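Local coordinates for protein UDP-glucose 4-epimerase (Brucella ovis, PDB 4WOK) that probably interconverts UDP-glucose and UDP-galactose by NAD-dependent epimerisation at C4 of the sugar, as a Rossmann-fold epimerase/dehydratase, at residues 233-246 against 310-322. The protein carries 2 engineered substitutions. Sequence-based numbering, arbitrary orientation. Where two conformers were deposited one is given.
Sequences YIHVTDLARAHVLA and LGFHTVYSDLDTI
Both carboxylate oxygens of D238, in the first turn of helix 236-251, are gripped by the loop that follows helix 304-310. OD2 takes the S317 hydroxyl on its anti lone pair (OG to OD2 2.6 Å) and the Y316 amide on its syn side. OD1 receives V315 N almost straight (2.9 Å, 172°) and, from the same face of the carboxylate, R241 NH1 in a salt bridge. While donating to D238, S317 OG accepts a hydrogen bond from H235 N at 2.8 Å, where strand 230-235 passes into the helix. The R241 chain, bent at chi3 (47°), brings NH1 also to H313 O (2.9 Å), which lies near the guanidinium plane, while V315 CG2 sits over one face. Farther along the helix, A242 CB packs over one face of the F312 ring, 3.9 Å from its centroid, and L245 CD1 meets the ring's edge. H235, the N-cap of helix 236-251, accepts T237 N at its ND1; Y316 CB lies over its imidazole, whose NE2 bonds T325 of helix 319-326. A carboxylate with four donors is probably held as the anion, its charge offset by R241, two loop amides and the S317 hydroxyl; the contact thus ties loop to helix, with the I234 side chain about 7 Å from NAD.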
ATOM      1  N   TYR A 233      -2.287   4.823  -9.757  1.00 31.98           N
ATOM      2  CA  TYR A 233      -3.286   4.290  -8.833  1.00 39.04           C
ATOM      3  C   TYR A 233      -3.560   2.812  -9.067  1.00 39.44           C
ATOM      4  O   TYR A 233      -3.770   2.382 -10.194  1.00 32.30           O
ATOM      5  CB  TYR A 233      -4.589   5.087  -8.945  1.00 35.40           C
ATOM      6  CG  TYR A 233      -4.373   6.562  -8.682  1.00 38.21           C
ATOM      7  CD1 TYR A 233      -4.016   7.424  -9.712  1.00 36.05           C
ATOM      8  CD2 TYR A 233      -4.485   7.083  -7.400  1.00 34.30           C
ATOM      9  CE1 TYR A 233      -3.794   8.768  -9.475  1.00 37.19           C
ATOM     10  CE2 TYR A 233      -4.262   8.426  -7.152  1.00 35.55           C
ATOM     11  CZ  TYR A 233      -3.916   9.261  -8.195  1.00 37.33           C
ATOM     12  OH  TYR A 233      -3.685  10.598  -7.955  1.00 34.01           O
ATOM     13  N   ILE A 234      -3.563   2.037  -7.991  1.00 31.60           N
ATOM     14  CA  ILE A 234      -3.860   0.615  -8.099  1.00 30.35           C
ATOM     15  C   ILE A 234      -4.936   0.234  -7.085  1.00 31.09           C
ATOM     16  O   ILE A 234      -4.900   0.654  -5.926  1.00 29.78           O
ATOM     17  CB  ILE A 234      -2.584  -0.254  -7.908  1.00 30.01           C
ATOM     18  CG1 ILE A 234      -2.931  -1.746  -7.922  1.00 32.02           C
ATOM     19  CG2 ILE A 234      -1.846   0.101  -6.622  1.00 29.62           C
ATOM     20  CD1 ILE A 234      -1.710  -2.653  -8.077  1.00 30.83           C
ATOM     21  N   HIS A 235      -5.905  -0.552  -7.538  1.00 30.28           N
ATOM     22  CA  HIS A 235      -7.007  -0.981  -6.696  1.00 29.85           C
ATOM     23  C   HIS A 235      -6.523  -1.880  -5.564  1.00 31.71           C
ATOM     24  O   HIS A 235      -5.706  -2.781  -5.777  1.00 32.63           O
ATOM     25  CB  HIS A 235      -8.055  -1.706  -7.539  1.00 30.87           C
ATOM     26  CG  HIS A 235      -9.385  -1.831  -6.867  1.00 30.70           C
ATOM     27  ND1 HIS A 235      -9.608  -2.687  -5.812  1.00 30.01           N
ATOM     28  CD2 HIS A 235     -10.561  -1.196  -7.094  1.00 31.15           C
ATOM     29  CE1 HIS A 235     -10.867  -2.584  -5.424  1.00 35.25           C
ATOM     30  NE2 HIS A 235     -11.468  -1.687  -6.187  1.00 32.61           N
ATOM     31  N   VAL A 236      -7.058  -1.654  -4.370  1.00 28.08           N
ATOM     32  CA  VAL A 236      -6.614  -2.375  -3.180  1.00 27.18           C
ATOM     33  C   VAL A 236      -6.842  -3.894  -3.285  1.00 28.09           C
ATOM     34  O   VAL A 236      -6.088  -4.695  -2.713  1.00 27.15           O
ATOM     35  CB  VAL A 236      -7.321  -1.816  -1.927  1.00 26.38           C
ATOM     36  CG1 VAL A 236      -8.835  -1.955  -2.061  1.00 26.91           C
ATOM     37  CG2 VAL A 236      -6.802  -2.484  -0.654  1.00 25.48           C
ATOM     38  N   THR A 237      -7.872  -4.301  -4.020  1.00 30.82           N
ATOM     39  CA  THR A 237      -8.108  -5.732  -4.202  1.00 32.22           C
ATOM     40  C   THR A 237      -7.007  -6.343  -5.059  1.00 30.85           C
ATOM     41  O   THR A 237      -6.576  -7.478  -4.815  1.00 29.81           O
ATOM     42  CB  THR A 237      -9.482  -6.008  -4.830  1.00 32.13           C
ATOM     43  OG1 THR A 237     -10.497  -5.464  -3.977  1.00 31.04           O
ATOM     44  CG2 THR A 237      -9.710  -7.511  -4.976  1.00 30.59           C
ATOM     45  N   ASP A 238      -6.551  -5.596  -6.063  1.00 30.02           N
ATOM     46  CA  ASP A 238      -5.400  -6.012  -6.858  1.00 30.51           C
ATOM     47  C   ASP A 238      -4.157  -6.119  -5.970  1.00 29.57           C
ATOM     48  O   ASP A 238      -3.345  -7.024  -6.138  1.00 30.54           O
ATOM     49  CB  ASP A 238      -5.143  -5.039  -8.010  1.00 31.17           C
ATOM     50  CG  ASP A 238      -6.012  -5.332  -9.235  1.00 34.01           C
ATOM     51  OD1 ASP A 238      -6.261  -6.528  -9.511  1.00 33.89           O
ATOM     52  OD2 ASP A 238      -6.443  -4.367  -9.914  1.00 37.52           O
ATOM     53  N   LEU A 239      -4.007  -5.193  -5.029  1.00 28.55           N
ATOM     54  CA  LEU A 239      -2.879  -5.269  -4.090  1.00 27.65           C
ATOM     55  C   LEU A 239      -2.985  -6.523  -3.240  1.00 27.38           C
ATOM     56  O   LEU A 239      -1.992  -7.218  -3.038  1.00 27.28           O
ATOM     57  CB  LEU A 239      -2.811  -4.017  -3.199  1.00 26.68           C
ATOM     58  CG  LEU A 239      -2.347  -2.751  -3.918  1.00 31.61           C
ATOM     59  CD1 LEU A 239      -2.543  -1.538  -3.031  1.00 27.33           C
ATOM     60  CD2 LEU A 239      -0.901  -2.869  -4.370  1.00 27.08           C
ATOM     61  N   ALA A 240      -4.183  -6.809  -2.742  1.00 29.40           N
ATOM     62  CA  ALA A 240      -4.413  -8.041  -1.988  1.00 27.91           C
ATOM     63  C   ALA A 240      -3.991  -9.255  -2.818  1.00 28.24           C
ATOM     64  O   ALA A 240      -3.227 -10.100  -2.361  1.00 28.13           O
ATOM     65  CB  ALA A 240      -5.875  -8.158  -1.581  1.00 27.38           C
ATOM     66  N   ARG A 241      -4.472  -9.309  -4.056  1.00 29.26           N
ATOM     67  CA  ARG A 241      -4.127 -10.412  -4.956  1.00 30.75           C
ATOM     68  C   ARG A 241      -2.608 -10.607  -5.079  1.00 31.29           C
ATOM     69  O   ARG A 241      -2.109 -11.729  -4.959  1.00 30.60           O
ATOM     70  CB  ARG A 241      -4.744 -10.180  -6.342  1.00 31.43           C
ATOM     71  CG  ARG A 241      -6.278 -10.171  -6.353  1.00 32.08           C
ATOM     72  CD  ARG A 241      -6.848  -9.965  -7.780  1.00 40.84           C
ATOM     73  NE  ARG A 241      -6.180 -10.833  -8.748  1.00 34.78           N
ATOM     74  CZ  ARG A 241      -5.411 -10.395  -9.741  1.00 37.56           C
ATOM     75  NH1 ARG A 241      -5.240  -9.094  -9.928  1.00 36.43           N
ATOM     76  NH2 ARG A 241      -4.827 -11.261 -10.559  1.00 42.23           N
ATOM     77  N   ALA A 242      -1.877  -9.519  -5.302  1.00 29.82           N
ATOM     78  CA  ALA A 242      -0.431  -9.613  -5.497  1.00 29.81           C
ATOM     79  C   ALA A 242       0.303 -10.084  -4.238  1.00 32.33           C
ATOM     80  O   ALA A 242       1.278 -10.835  -4.320  1.00 30.25           O
ATOM     81  CB  ALA A 242       0.117  -8.287  -5.937  1.00 30.64           C
ATOM     82  N   HIS A 243      -0.143  -9.626  -3.074  1.00 30.45           N
ATOM     83  CA  HIS A 243       0.521 -10.019  -1.835  1.00 27.13           C
ATOM     84  C   HIS A 243       0.309 -11.501  -1.585  1.00 28.37           C
ATOM     85  O   HIS A 243       1.201 -12.184  -1.070  1.00 27.57           O
ATOM     86  CB  HIS A 243       0.012  -9.195  -0.654  1.00 26.47           C
ATOM     87  CG  HIS A 243       0.553  -7.798  -0.612  1.00 25.40           C
ATOM     88  ND1 HIS A 243       0.220  -6.841  -1.548  1.00 25.77           N
ATOM     89  CD2 HIS A 243       1.401  -7.196   0.258  1.00 24.51           C
ATOM     90  CE1 HIS A 243       0.839  -5.707  -1.254  1.00 30.64           C
ATOM     91  NE2 HIS A 243       1.561  -5.894  -0.161  1.00 29.35           N
ATOM     92  N   VAL A 244      -0.859 -12.022  -1.966  1.00 31.86           N
ATOM     93  CA  VAL A 244      -1.083 -13.455  -1.790  1.00 29.08           C
ATOM     94  C   VAL A 244      -0.317 -14.242  -2.865  1.00 30.73           C
ATOM     95  O   VAL A 244       0.237 -15.315  -2.582  1.00 30.57           O
ATOM     96  CB  VAL A 244      -2.591 -13.819  -1.809  1.00 29.56           C
ATOM     97  CG1 VAL A 244      -2.784 -15.320  -1.712  1.00 34.84           C
ATOM     98  CG2 VAL A 244      -3.309 -13.125  -0.654  1.00 28.54           C
ATOM     99  N   LEU A 245      -0.252 -13.717  -4.088  1.00 30.74           N
ATOM    100  CA  LEU A 245       0.578 -14.376  -5.101  1.00 33.05           C
ATOM    101  C   LEU A 245       2.033 -14.450  -4.617  1.00 36.33           C
ATOM    102  O   LEU A 245       2.726 -15.433  -4.848  1.00 32.70           O
ATOM    103  CB  LEU A 245       0.505 -13.651  -6.439  1.00 32.43           C
ATOM    104  CG  LEU A 245      -0.748 -13.854  -7.287  1.00 39.79           C
ATOM    105  CD1 LEU A 245      -0.739 -12.859  -8.433  1.00 38.30           C
ATOM    106  CD2 LEU A 245      -0.839 -15.290  -7.831  1.00 35.00           C
ATOM    107  N   ALA A 246       2.482 -13.407  -3.928  1.00 30.60           N
ATOM    108  CA  ALA A 246       3.846 -13.378  -3.399  1.00 31.45           C
ATOM    109  C   ALA A 246       4.043 -14.485  -2.355  1.00 38.81           C
ATOM    110  O   ALA A 246       5.099 -15.123  -2.293  1.00 32.64           O
ATOM    111  CB  ALA A 246       4.155 -11.993  -2.806  1.00 28.45           C
ATOM    112  N   LEU A 310       5.555 -13.105 -11.053  1.00 45.12           N
ATOM    113  CA  LEU A 310       4.415 -13.512 -10.235  1.00 41.53           C
ATOM    114  C   LEU A 310       3.205 -13.940 -11.060  1.00 44.18           C
ATOM    115  O   LEU A 310       2.234 -14.464 -10.514  1.00 45.50           O
ATOM    116  CB  LEU A 310       3.999 -12.374  -9.289  1.00 39.11           C
ATOM    117  CG  LEU A 310       4.924 -12.067  -8.116  1.00 38.91           C
ATOM    118  CD1 LEU A 310       4.310 -10.994  -7.231  1.00 39.17           C
ATOM    119  CD2 LEU A 310       5.228 -13.338  -7.316  1.00 38.02           C
ATOM    120  N   GLY A 311       3.259 -13.717 -12.368  1.00 44.16           N
ATOM    121  CA  GLY A 311       2.094 -13.915 -13.210  1.00 42.90           C
ATOM    122  C   GLY A 311       0.982 -12.951 -12.827  1.00 44.53           C
ATOM    123  O   GLY A 311      -0.197 -13.279 -12.942  1.00 46.88           O
ATOM    124  N   PHE A 312       1.358 -11.758 -12.370  1.00 47.35           N
ATOM    125  CA  PHE A 312       0.387 -10.784 -11.859  1.00 38.07           C
ATOM    126  C   PHE A 312      -0.009  -9.692 -12.853  1.00 38.57           C
ATOM    127  O   PHE A 312       0.845  -8.991 -13.386  1.00 46.47           O
ATOM    128  CB  PHE A 312       0.930 -10.107 -10.597  1.00 37.02           C
ATOM    129  CG  PHE A 312       0.082  -8.963 -10.120  1.00 36.49           C
ATOM    130  CD1 PHE A 312      -1.118  -9.194  -9.472  1.00 36.15           C
ATOM    131  CD2 PHE A 312       0.485  -7.655 -10.312  1.00 36.38           C
ATOM    132  CE1 PHE A 312      -1.907  -8.132  -9.038  1.00 35.71           C
ATOM    133  CE2 PHE A 312      -0.301  -6.597  -9.875  1.00 35.96           C
ATOM    134  CZ  PHE A 312      -1.493  -6.839  -9.245  1.00 35.63           C
ATOM    135  N   HIS A 313      -1.315  -9.557 -13.081  1.00 40.97           N
ATOM    136  CA  HIS A 313      -1.894  -8.432 -13.817  1.00 41.36           C
ATOM    137  C   HIS A 313      -3.017  -7.835 -12.985  1.00 38.50           C
ATOM    138  O   HIS A 313      -3.746  -8.572 -12.320  1.00 38.19           O
ATOM    139  CB  HIS A 313      -2.447  -8.871 -15.185  1.00 45.51           C
ATOM    140  CG  HIS A 313      -1.503  -9.725 -15.965  1.00 46.86           C
ATOM    141  ND1 HIS A 313      -1.417 -11.090 -15.788  1.00 54.49           N
ATOM    142  CD2 HIS A 313      -0.588  -9.408 -16.910  1.00 49.89           C
ATOM    143  CE1 HIS A 313      -0.494 -11.578 -16.598  1.00 55.76           C
ATOM    144  NE2 HIS A 313       0.026 -10.579 -17.287  1.00 58.48           N
ATOM    145  N   THR A 314      -3.171  -6.515 -13.016  1.00 42.90           N
ATOM    146  CA  THR A 314      -4.324  -5.899 -12.370  1.00 46.47           C
ATOM    147  C   THR A 314      -5.585  -6.256 -13.138  1.00 49.06           C
ATOM    148  O   THR A 314      -5.569  -6.306 -14.364  1.00 39.48           O
ATOM    149  CB  THR A 314      -4.206  -4.361 -12.287  1.00 40.97           C
ATOM    150  OG1 THR A 314      -3.875  -3.826 -13.570  1.00 43.20           O
ATOM    151  CG2 THR A 314      -3.131  -3.961 -11.292  1.00 39.94           C
ATOM    152  N   VAL A 315      -6.675  -6.518 -12.424  1.00 38.18           N
ATOM    153  CA  VAL A 315      -7.950  -6.757 -13.097  1.00 43.66           C
ATOM    154  C   VAL A 315      -9.051  -5.860 -12.544  1.00 42.89           C
ATOM    155  O   VAL A 315     -10.160  -5.870 -13.052  1.00 38.92           O
ATOM    156  CB  VAL A 315      -8.400  -8.235 -12.986  1.00 46.33           C
ATOM    157  CG1 VAL A 315      -7.345  -9.160 -13.577  1.00 47.97           C
ATOM    158  CG2 VAL A 315      -8.697  -8.616 -11.547  1.00 39.54           C
ATOM    159  N   TYR A 316      -8.741  -5.077 -11.513  1.00 37.58           N
ATOM    160  CA  TYR A 316      -9.737  -4.183 -10.917  1.00 37.19           C
ATOM    161  C   TYR A 316      -9.305  -2.717 -10.928  1.00 37.05           C
ATOM    162  O   TYR A 316      -9.954  -1.870 -10.313  1.00 37.63           O
ATOM    163  CB  TYR A 316     -10.034  -4.589  -9.463  1.00 36.27           C
ATOM    164  CG  TYR A 316     -10.583  -5.988  -9.263  1.00 37.13           C
ATOM    165  CD1 TYR A 316     -11.846  -6.335  -9.721  1.00 49.72           C
ATOM    166  CD2 TYR A 316      -9.851  -6.949  -8.582  1.00 35.92           C
ATOM    167  CE1 TYR A 316     -12.355  -7.611  -9.528  1.00 49.91           C
ATOM    168  CE2 TYR A 316     -10.350  -8.224  -8.383  1.00 42.25           C
ATOM    169  CZ  TYR A 316     -11.601  -8.551  -8.852  1.00 48.13           C
ATOM    170  OH  TYR A 316     -12.096  -9.822  -8.653  1.00 52.45           O
ATOM    171  N   SER A 317      -8.210  -2.408 -11.609  1.00 37.39           N
ATOM    172  CA  SER A 317      -7.607  -1.098 -11.443  1.00 38.29           C
ATOM    173  C   SER A 317      -7.907  -0.114 -12.576  1.00 41.46           C
ATOM    174  O   SER A 317      -7.180   0.862 -12.767  1.00 39.87           O
ATOM    175  CB  SER A 317      -6.102  -1.248 -11.260  1.00 36.90           C
ATOM    176  OG  SER A 317      -5.811  -1.888 -10.023  1.00 36.03           O
ATOM    177  N   ASP A 318      -8.985  -0.354 -13.313  1.00 38.65           N
ATOM    178  CA  ASP A 318      -9.494   0.670 -14.216  1.00 42.95           C
ATOM    179  C   ASP A 318     -10.109   1.789 -13.366  1.00 42.45           C
ATOM    180  O   ASP A 318     -10.676   1.523 -12.304  1.00 40.49           O
ATOM    181  CB  ASP A 318     -10.516   0.077 -15.188  1.00 51.87           C
ATOM    182  CG  ASP A 318     -11.586  -0.724 -14.480  1.00 60.18           C
ATOM    183  OD1 ASP A 318     -11.289  -1.850 -14.014  1.00 63.42           O
ATOM    184  OD2 ASP A 318     -12.724  -0.221 -14.385  1.00 63.06           O
ATOM    185  N   LEU A 319      -9.976   3.034 -13.809  1.00 42.63           N
ATOM    186  CA  LEU A 319     -10.433   4.177 -13.014  1.00 39.45           C
ATOM    187  C   LEU A 319     -11.883   4.023 -12.563  1.00 40.42           C
ATOM    188  O   LEU A 319     -12.219   4.279 -11.408  1.00 38.36           O
ATOM    189  CB  LEU A 319     -10.272   5.474 -13.806  1.00 39.49           C
ATOM    190  CG  LEU A 319     -10.693   6.736 -13.051  1.00 47.71           C
ATOM    191  CD1 LEU A 319      -9.919   6.879 -11.743  1.00 40.16           C
ATOM    192  CD2 LEU A 319     -10.504   7.960 -13.927  1.00 51.53           C
ATOM    193  N   ASP A 320     -12.732   3.579 -13.483  1.00 41.90           N
ATOM    194  CA  ASP A 320     -14.149   3.463 -13.177  0.57 44.19           C
ATOM    195  C   ASP A 320     -14.407   2.496 -12.013  1.00 42.70           C
ATOM    196  O   ASP A 320     -15.216   2.806 -11.137  1.00 41.23           O
ATOM    197  CB  ASP A 320     -14.936   3.053 -14.425  0.57 46.59           C
ATOM    198  CG  ASP A 320     -15.398   4.257 -15.245  0.57 49.01           C
ATOM    199  OD1 ASP A 320     -14.714   5.306 -15.213  0.57 54.21           O
ATOM    200  OD2 ASP A 320     -16.446   4.159 -15.916  0.57 42.08           O
ATOM    201  N   THR A 321     -13.705   1.368 -11.963  1.00 38.32           N
ATOM    202  CA  THR A 321     -13.867   0.439 -10.841  1.00 37.53           C
ATOM    203  C   THR A 321     -13.338   1.037  -9.536  1.00 36.58           C
ATOM    204  O   THR A 321     -13.962   0.913  -8.480  1.00 37.71           O
ATOM    205  CB  THR A 321     -13.152  -0.895 -11.111  1.00 37.62           C
ATOM    206  OG1 THR A 321     -13.749  -1.515 -12.256  1.00 44.36           O
ATOM    207  CG2 THR A 321     -13.282  -1.826  -9.917  1.00 36.83           C
ATOM    208  N   ILE A 322     -12.190   1.695  -9.618  1.00 36.88           N
ATOM    209  CA  ILE A 322     -11.624   2.366  -8.448  1.00 37.81           C
ATOM    210  C   ILE A 322     -12.631   3.369  -7.899  1.00 38.99           C
ATOM    211  O   ILE A 322     -12.944   3.358  -6.708  1.00 34.79           O
ATOM    212  CB  ILE A 322     -10.305   3.071  -8.796  1.00 35.76           C
ATOM    213  CG1 ILE A 322      -9.207   2.032  -9.026  1.00 35.72           C
ATOM    214  CG2 ILE A 322      -9.930   4.078  -7.725  1.00 35.08           C
ATOM    215  CD1 ILE A 322      -7.921   2.605  -9.581  1.00 36.95           C
TER
HETATM  216  O   HOH W   1      -5.557   3.005 -12.157  1.00 44.69           O
HETATM  217  O   HOH W   2      -2.894 -12.128 -12.282  1.00 54.43           O